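Local coordinates for hypothetical protein AQ_1549 (PDB 2EGT) that belongs to the OsmC family of peroxiredoxins and so probably reduces peroxides, with organic hydroperoxides the likely substrates, by means of a pair of cysteines, at residues 81-86 / 120-125; 93-98 / 126-131. All coordinates share one frame; numbering follows the deposited sequence.

Contact 1 (81-86 / 120-125)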
loop_
_atom_site.group_PDB
_atom_site.type_symbol
_atom_site.label_atom_id
_atom_site.label_comp_id
_atom_site.label_asym_id
_atom_site.label_seq_id
_atom_site.Cartn_x
_atom_site.Cartn_y
_atom_site.Cartn_z
ATOM N N GLU A 81 5.133 9.356 10.349
ATOM C CA GLU A 81 4.696 10.621 10.939
ATOM C C GLU A 81 4.602 11.630 9.811
ATOM O O GLU A 81 3.876 12.620 9.895
ATOM C CB GLU A 81 5.688 11.129 11.984
ATOM C CG GLU A 81 5.752 10.298 13.242
ATOM C CD GLU A 81 6.527 10.991 14.346
ATOM O OE1 GLU A 81 7.680 11.405 14.095
ATOM O OE2 GLU A 81 5.983 11.120 15.461
ATOM N N GLU A 82 5.364 11.382 8.754
ATOM C CA GLU A 82 5.330 12.260 7.601
ATOM C C GLU A 82 5.862 11.569 6.360
ATOM O O GLU A 82 6.712 10.679 6.436
ATOM C CB GLU A 82 6.115 13.541 7.870
ATOM C CG GLU A 82 7.595 13.355 8.079
ATOM C CD GLU A 82 8.291 14.679 8.319
ATOM O OE1 GLU A 82 7.973 15.335 9.333
ATOM O OE2 GLU A 82 9.146 15.066 7.490
ATOM N N ILE A 83 5.340 11.986 5.217
ATOM C CA ILE A 83 5.744 11.422 3.946
ATOM C C ILE A 83 6.069 12.564 2.997
ATOM O O ILE A 83 5.246 13.458 2.780
ATOM C CB ILE A 83 4.610 10.573 3.332
ATOM C CG1 ILE A 83 4.186 9.473 4.309
ATOM C CG2 ILE A 83 5.073 9.955 2.021
ATOM C CD1 ILE A 83 2.996 8.651 3.824
ATOM N N GLU A 84 7.276 12.542 2.448
ATOM C CA GLU A 84 7.692 13.563 1.503
ATOM C C GLU A 84 7.525 12.974 0.114
ATOM O O GLU A 84 7.989 11.860 -0.151
ATOM C CB GLU A 84 9.160 13.940 1.717
ATOM C CG GLU A 84 9.650 15.004 0.745
ATOM C CD GLU A 84 11.150 15.232 0.818
ATOM O OE1 GLU A 84 11.912 14.289 0.509
ATOM O OE2 GLU A 84 11.565 16.354 1.182
ATOM N N ILE A 85 6.860 13.711 -0.766
ATOM C CA ILE A 85 6.647 13.243 -2.125
ATOM C C ILE A 85 7.122 14.297 -3.107
ATOM O O ILE A 85 6.648 15.436 -3.085
ATOM C CB ILE A 85 5.151 12.960 -2.410
ATOM C CG1 ILE A 85 4.567 12.056 -1.324
ATOM C CG2 ILE A 85 5.007 12.297 -3.774
ATOM C CD1 ILE A 85 3.083 11.743 -1.512
ATOM N N LYS A 86 8.066 13.930 -3.967
ATOM C CA LYS A 86 8.567 14.870 -4.957
ATOM C C LYS A 86 8.242 14.369 -6.361
ATOM O O LYS A 86 8.622 13.258 -6.736
ATOM C CB LYS A 86 10.080 15.058 -4.794
ATOM C CG LYS A 86 10.643 16.221 -5.602
ATOM C CD LYS A 86 11.725 16.961 -4.817
ATOM C CE LYS A 86 12.015 18.336 -5.413
ATOM N NZ LYS A 86 12.935 19.145 -4.551
ATOM N N THR A 120 -1.026 11.336 8.698
ATOM C CA THR A 120 0.345 11.761 8.456
ATOM C C THR A 120 0.466 13.187 7.935
ATOM O O THR A 120 -0.509 13.788 7.494
ATOM C CB THR A 120 1.030 10.803 7.453
ATOM O OG1 THR A 120 2.423 11.128 7.345
ATOM C CG2 THR A 120 0.380 10.920 6.081
ATOM N N ASN A 121 1.679 13.724 8.006
ATOM C CA ASN A 121 1.959 15.067 7.520
ATOM C C ASN A 121 2.609 14.919 6.154
ATOM O O ASN A 121 3.707 14.378 6.038
ATOM C CB ASN A 121 2.912 15.791 8.475
ATOM C CG ASN A 121 2.246 16.173 9.788
ATOM O OD1 ASN A 121 2.897 16.242 10.831
ATOM N ND2 ASN A 121 0.945 16.437 9.738
ATOM N N LEU A 122 1.925 15.385 5.119
ATOM C CA LEU A 122 2.454 15.287 3.768
ATOM C C LEU A 122 3.231 16.531 3.376
ATOM O O LEU A 122 2.803 17.655 3.638
ATOM C CB LEU A 122 1.322 15.075 2.765
ATOM C CG LEU A 122 0.482 13.806 2.905
ATOM C CD1 LEU A 122 -0.617 13.822 1.855
ATOM C CD2 LEU A 122 1.367 12.576 2.741
ATOM N N LYS A 123 4.376 16.314 2.744
ATOM C CA LYS A 123 5.229 17.396 2.281
ATOM C C LYS A 123 5.452 17.149 0.796
ATOM O O LYS A 123 6.279 16.331 0.394
ATOM C CB LYS A 123 6.529 17.392 3.087
ATOM C CG LYS A 123 6.227 17.617 4.572
ATOM C CD LYS A 123 7.423 17.464 5.489
ATOM C CE LYS A 123 6.989 17.704 6.935
ATOM N NZ LYS A 123 8.108 17.554 7.910
ATOM N N ILE A 124 4.674 17.869 -0.005
ATOM C CA ILE A 124 4.675 17.746 -1.455
ATOM C C ILE A 124 5.410 18.854 -2.194
ATOM O O ILE A 124 5.227 20.031 -1.901
ATOM C CB ILE A 124 3.221 17.730 -1.983
ATOM C CG1 ILE A 124 2.406 16.667 -1.246
ATOM C CG2 ILE A 124 3.210 17.499 -3.486
ATOM C CD1 ILE A 124 2.952 15.265 -1.379
ATOM N N SER A 125 6.230 18.464 -3.165
ATOM C CA SER A 125 6.963 19.416 -3.987
ATOM C C SER A 125 6.988 18.863 -5.410
ATOM O O SER A 125 6.822 17.661 -5.617
ATOM C CB SER A 125 8.390 19.614 -3.460
ATOM O OG SER A 125 9.128 18.408 -3.499
HETATM O O HOH W 1 5.951 15.593 11.067
#
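E82 and K123 join by a salt bridge across two neighbouring parallel strands, 80-90 and 121-130, the two strand arms of a beta-alpha-beta crossover. Strand 121-130 is an edge strand of its sheet within the chain, while 80-90 runs in the middle. In the backbone ladder between them N121, I83, K123 and I85 each make two bonds. N121 N donates to E81 O and N121 O accepts from I83 N; I83 O then receives K123 N at 3.0 Å, K123 O receives I85 N at 2.9 Å, S125 N donates to I85 O, and the ladder runs on to Y87. The even-numbered residues of 82-86 turn their backbone polar groups the other way, to strand 60-72, where E81 and E82 both face K71 in a classic beta bulge.

A long glutamate and a long lysine can lean across two strands to meet at their charged ends, on a face where E84, N121 and K123 are exposed. E82 CG is tucked over its own backbone (chi1 65°), and the extended chain carries the carboxylate to K123, whose NZ lies above the carboxylate plane, 2.6 Å from E82 OE1 and 2.7 Å from E82 OE2. One water bridges E82 OE1 to N121 OD1, donating to both. An alanine in place of E82 would probably leave the K123 ammonium without its anionic mate and this water without one of its two acceptors. In the loop before the strand, T120 OG1 is satisfied by Y80 O, and M115 of the second subunit packs on T120 and I83.

On the apolar face I83 and I85 are buried under helix 34-56, against L39 and I42; L122 and I124, at the sheet's edge, are partly exposed. L122 CD2 rests 3.9 Å from I83 CB. I85 and I124 run alongside each other, and I124 CD1 presses to 3.3 Å from I85 CB.

Contact 2 (93-98 / 126-131)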
loop_
_atom_site.group_PDB
_atom_site.type_symbol
_atom_site.label_atom_id
_atom_site.label_comp_id
_atom_site.label_asym_id
_atom_site.label_seq_id
_atom_site.Cartn_x
_atom_site.Cartn_y
_atom_site.Cartn_z
ATOM N N VAL A 93 6.332 20.478 -20.414
ATOM C CA VAL A 93 5.295 20.626 -19.408
ATOM C C VAL A 93 5.378 21.964 -18.691
ATOM O O VAL A 93 6.437 22.340 -18.194
ATOM C CB VAL A 93 5.419 19.505 -18.351
ATOM C CG1 VAL A 93 4.270 19.586 -17.358
ATOM C CG2 VAL A 93 5.462 18.149 -19.039
ATOM N N GLU A 94 4.261 22.682 -18.645
ATOM C CA GLU A 94 4.215 23.965 -17.954
ATOM C C GLU A 94 4.187 23.635 -16.468
ATOM O O GLU A 94 3.489 22.712 -16.045
ATOM C CB GLU A 94 2.948 24.743 -18.326
ATOM C CG GLU A 94 2.874 25.218 -19.770
ATOM C CD GLU A 94 3.995 26.177 -20.133
ATOM O OE1 GLU A 94 4.322 27.053 -19.303
ATOM O OE2 GLU A 94 4.544 26.065 -21.250
ATOM N N GLU A 95 4.939 24.381 -15.671
ATOM C CA GLU A 95 4.974 24.117 -14.243
ATOM C C GLU A 95 3.622 24.325 -13.574
ATOM O O GLU A 95 3.327 23.706 -12.551
ATOM C CB GLU A 95 6.050 24.974 -13.575
ATOM C CG GLU A 95 7.451 24.571 -14.008
ATOM C CD GLU A 95 8.532 25.111 -13.097
ATOM O OE1 GLU A 95 8.736 26.344 -13.090
ATOM O OE2 GLU A 95 9.172 24.297 -12.387
ATOM N N LYS A 96 2.792 25.184 -14.155
ATOM C CA LYS A 96 1.471 25.432 -13.593
ATOM C C LYS A 96 0.573 24.220 -13.841
ATOM O O LYS A 96 -0.317 23.922 -13.046
ATOM C CB LYS A 96 0.845 26.680 -14.220
ATOM C CG LYS A 96 1.757 27.905 -14.211
ATOM C CD LYS A 96 2.350 28.171 -12.830
ATOM C CE LYS A 96 1.275 28.433 -11.787
ATOM N NZ LYS A 96 1.875 28.670 -10.443
ATOM N N ALA A 97 0.811 23.527 -14.952
ATOM C CA ALA A 97 0.029 22.341 -15.289
ATOM C C ALA A 97 0.375 21.241 -14.289
ATOM O O ALA A 97 -0.506 20.551 -13.775
ATOM C CB ALA A 97 0.349 21.885 -16.707
ATOM N N LEU A 98 1.667 21.081 -14.018
ATOM C CA LEU A 98 2.117 20.077 -13.065
ATOM C C LEU A 98 1.559 20.427 -11.690
ATOM O O LEU A 98 1.107 19.552 -10.948
ATOM C CB LEU A 98 3.647 20.029 -13.019
ATOM C CG LEU A 98 4.254 19.008 -12.050
ATOM C CD1 LEU A 98 3.697 17.625 -12.354
ATOM C CD2 LEU A 98 5.769 19.010 -12.169
ATOM N N TRP A 126 7.179 19.736 -6.390
ATOM C CA TRP A 126 7.200 19.303 -7.781
ATOM C C TRP A 126 8.086 20.203 -8.624
ATOM O O TRP A 126 8.359 21.347 -8.257
ATOM C CB TRP A 126 5.781 19.331 -8.348
ATOM C CG TRP A 126 5.170 20.699 -8.291
ATOM C CD1 TRP A 126 5.357 21.724 -9.176
ATOM C CD2 TRP A 126 4.329 21.214 -7.254
ATOM N NE1 TRP A 126 4.687 22.846 -8.754
ATOM C CE2 TRP A 126 4.047 22.561 -7.576
ATOM C CE3 TRP A 126 3.789 20.670 -6.083
ATOM C CZ2 TRP A 126 3.247 23.373 -6.766
ATOM C CZ3 TRP A 126 2.993 21.479 -5.275
ATOM C CH2 TRP A 126 2.730 22.817 -5.623
ATOM N N GLU A 127 8.528 19.684 -9.760
ATOM C CA GLU A 127 9.367 20.454 -10.657
ATOM C C GLU A 127 9.354 19.855 -12.049
ATOM O O GLU A 127 9.113 18.658 -12.221
ATOM C CB GLU A 127 10.798 20.515 -10.128
ATOM C CG GLU A 127 11.428 19.164 -9.883
ATOM C CD GLU A 127 12.831 19.278 -9.319
ATOM O OE1 GLU A 127 13.708 19.825 -10.019
ATOM O OE2 GLU A 127 13.053 18.826 -8.175
ATOM N N VAL A 128 9.615 20.702 -13.038
ATOM C CA VAL A 128 9.639 20.281 -14.427
ATOM C C VAL A 128 11.042 20.354 -15.006
ATOM O O VAL A 128 11.778 21.318 -14.778
ATOM C CB VAL A 128 8.713 21.166 -15.292
ATOM C CG1 VAL A 128 8.834 20.782 -16.756
ATOM C CG2 VAL A 128 7.273 21.021 -14.826
ATOM N N LYS A 129 11.410 19.314 -15.741
ATOM C CA LYS A 129 12.700 19.256 -16.404
ATOM C C LYS A 129 12.329 19.439 -17.871
ATOM O O LYS A 129 11.949 18.482 -18.548
ATOM C CB LYS A 129 13.355 17.892 -16.177
ATOM C CG LYS A 129 14.748 17.749 -16.778
ATOM C CD LYS A 129 15.334 16.378 -16.466
ATOM C CE LYS A 129 16.728 16.209 -17.052
ATOM N NZ LYS A 129 17.272 14.848 -16.767
ATOM N N TRP A 130 12.408 20.676 -18.350
ATOM C CA TRP A 130 12.050 20.969 -19.728
ATOM C C TRP A 130 12.972 20.298 -20.737
ATOM O O TRP A 130 14.195 20.413 -20.660
ATOM C CB TRP A 130 12.030 22.481 -19.962
ATOM C CG TRP A 130 11.473 22.849 -21.299
ATOM C CD1 TRP A 130 12.164 22.983 -22.469
ATOM C CD2 TRP A 130 10.094 23.064 -21.620
ATOM N NE1 TRP A 130 11.300 23.269 -23.501
ATOM C CE2 TRP A 130 10.023 23.324 -23.008
ATOM C CE3 TRP A 130 8.910 23.061 -20.871
ATOM C CZ2 TRP A 130 8.814 23.579 -23.662
ATOM C CZ3 TRP A 130 7.707 23.315 -21.519
ATOM C CH2 TRP A 130 7.670 23.570 -22.903
ATOM N N GLU A 131 12.363 19.588 -21.682
ATOM C CA GLU A 131 13.097 18.886 -22.725
ATOM C C GLU A 131 12.246 18.719 -23.975
ATOM O O GLU A 131 11.041 18.475 -23.893
ATOM C CB GLU A 131 13.540 17.506 -22.236
ATOM C CG GLU A 131 14.837 17.497 -21.450
ATOM C CD GLU A 131 15.253 16.095 -21.044
ATOM O OE1 GLU A 131 15.213 15.191 -21.906
ATOM O OE2 GLU A 131 15.626 15.894 -19.869
#
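V128 on strand 121-130 is gripped by V93 and E95, with L98 beside it, where the start of helix 95-109 packs on an edge strand of the sheet within this chain, an alpha/beta layer contact made without any hydrogen bond between the two segments. V128 gives up the most surface. Its two methyls part company: CG1, anti to the backbone N (chi1 176°), meets the backbone of V93, 3.2 Å from V93 O, while CG2 enters the helix side, 3.6 Å from the aliphatic CG of E95 and 3.7 Å from L98 CD2. A short branched residue suits the spot, because its two methyls reach the loop at V93 and the first turn at E95 and L98 at once. The backbone N of V128 is buried here with no partner in the model.

L98 comes next. It interdigitates with V128 and W126 from the opposed side, its CD2 lying 3.8 Å from W126 CB and 3.4 Å from E127 O; it also meets V50 of helix 34-56 and A89, as befits a buried leucine. E94, at the N-cap position, accepts from L98 N through its backbone O, the first full-turn bond of the helix.

V93, the third, is buried between V128, L54 and Q59. The W130 indole closes the far end, V93 O lying in the ring plane at its edge, 3.7 Å from W130 CE3.

Contacts 1 and 2 are successive uses of strand 121-130: it pairs with strand 80-90 along both halves, and its second half also takes the start of helix 95-109 on one face. Since 93-98 follows 80-90 and precedes 120-125, the segments alternate along the chain, and together they describe one crossover from strand through helix to strand. The centres lie about 20 Å apart, yet the two contacts touch, K86 CE standing 3.0 Å from E127 OE2; K86 NZ and E127 OE2 form only a long, weak ion pair. C45, on helix 34-56, and C110, which follows helix 95-109, form a disulfide; these are probably the redox cysteines of the family, and both helices pack on the sheet near these contacts.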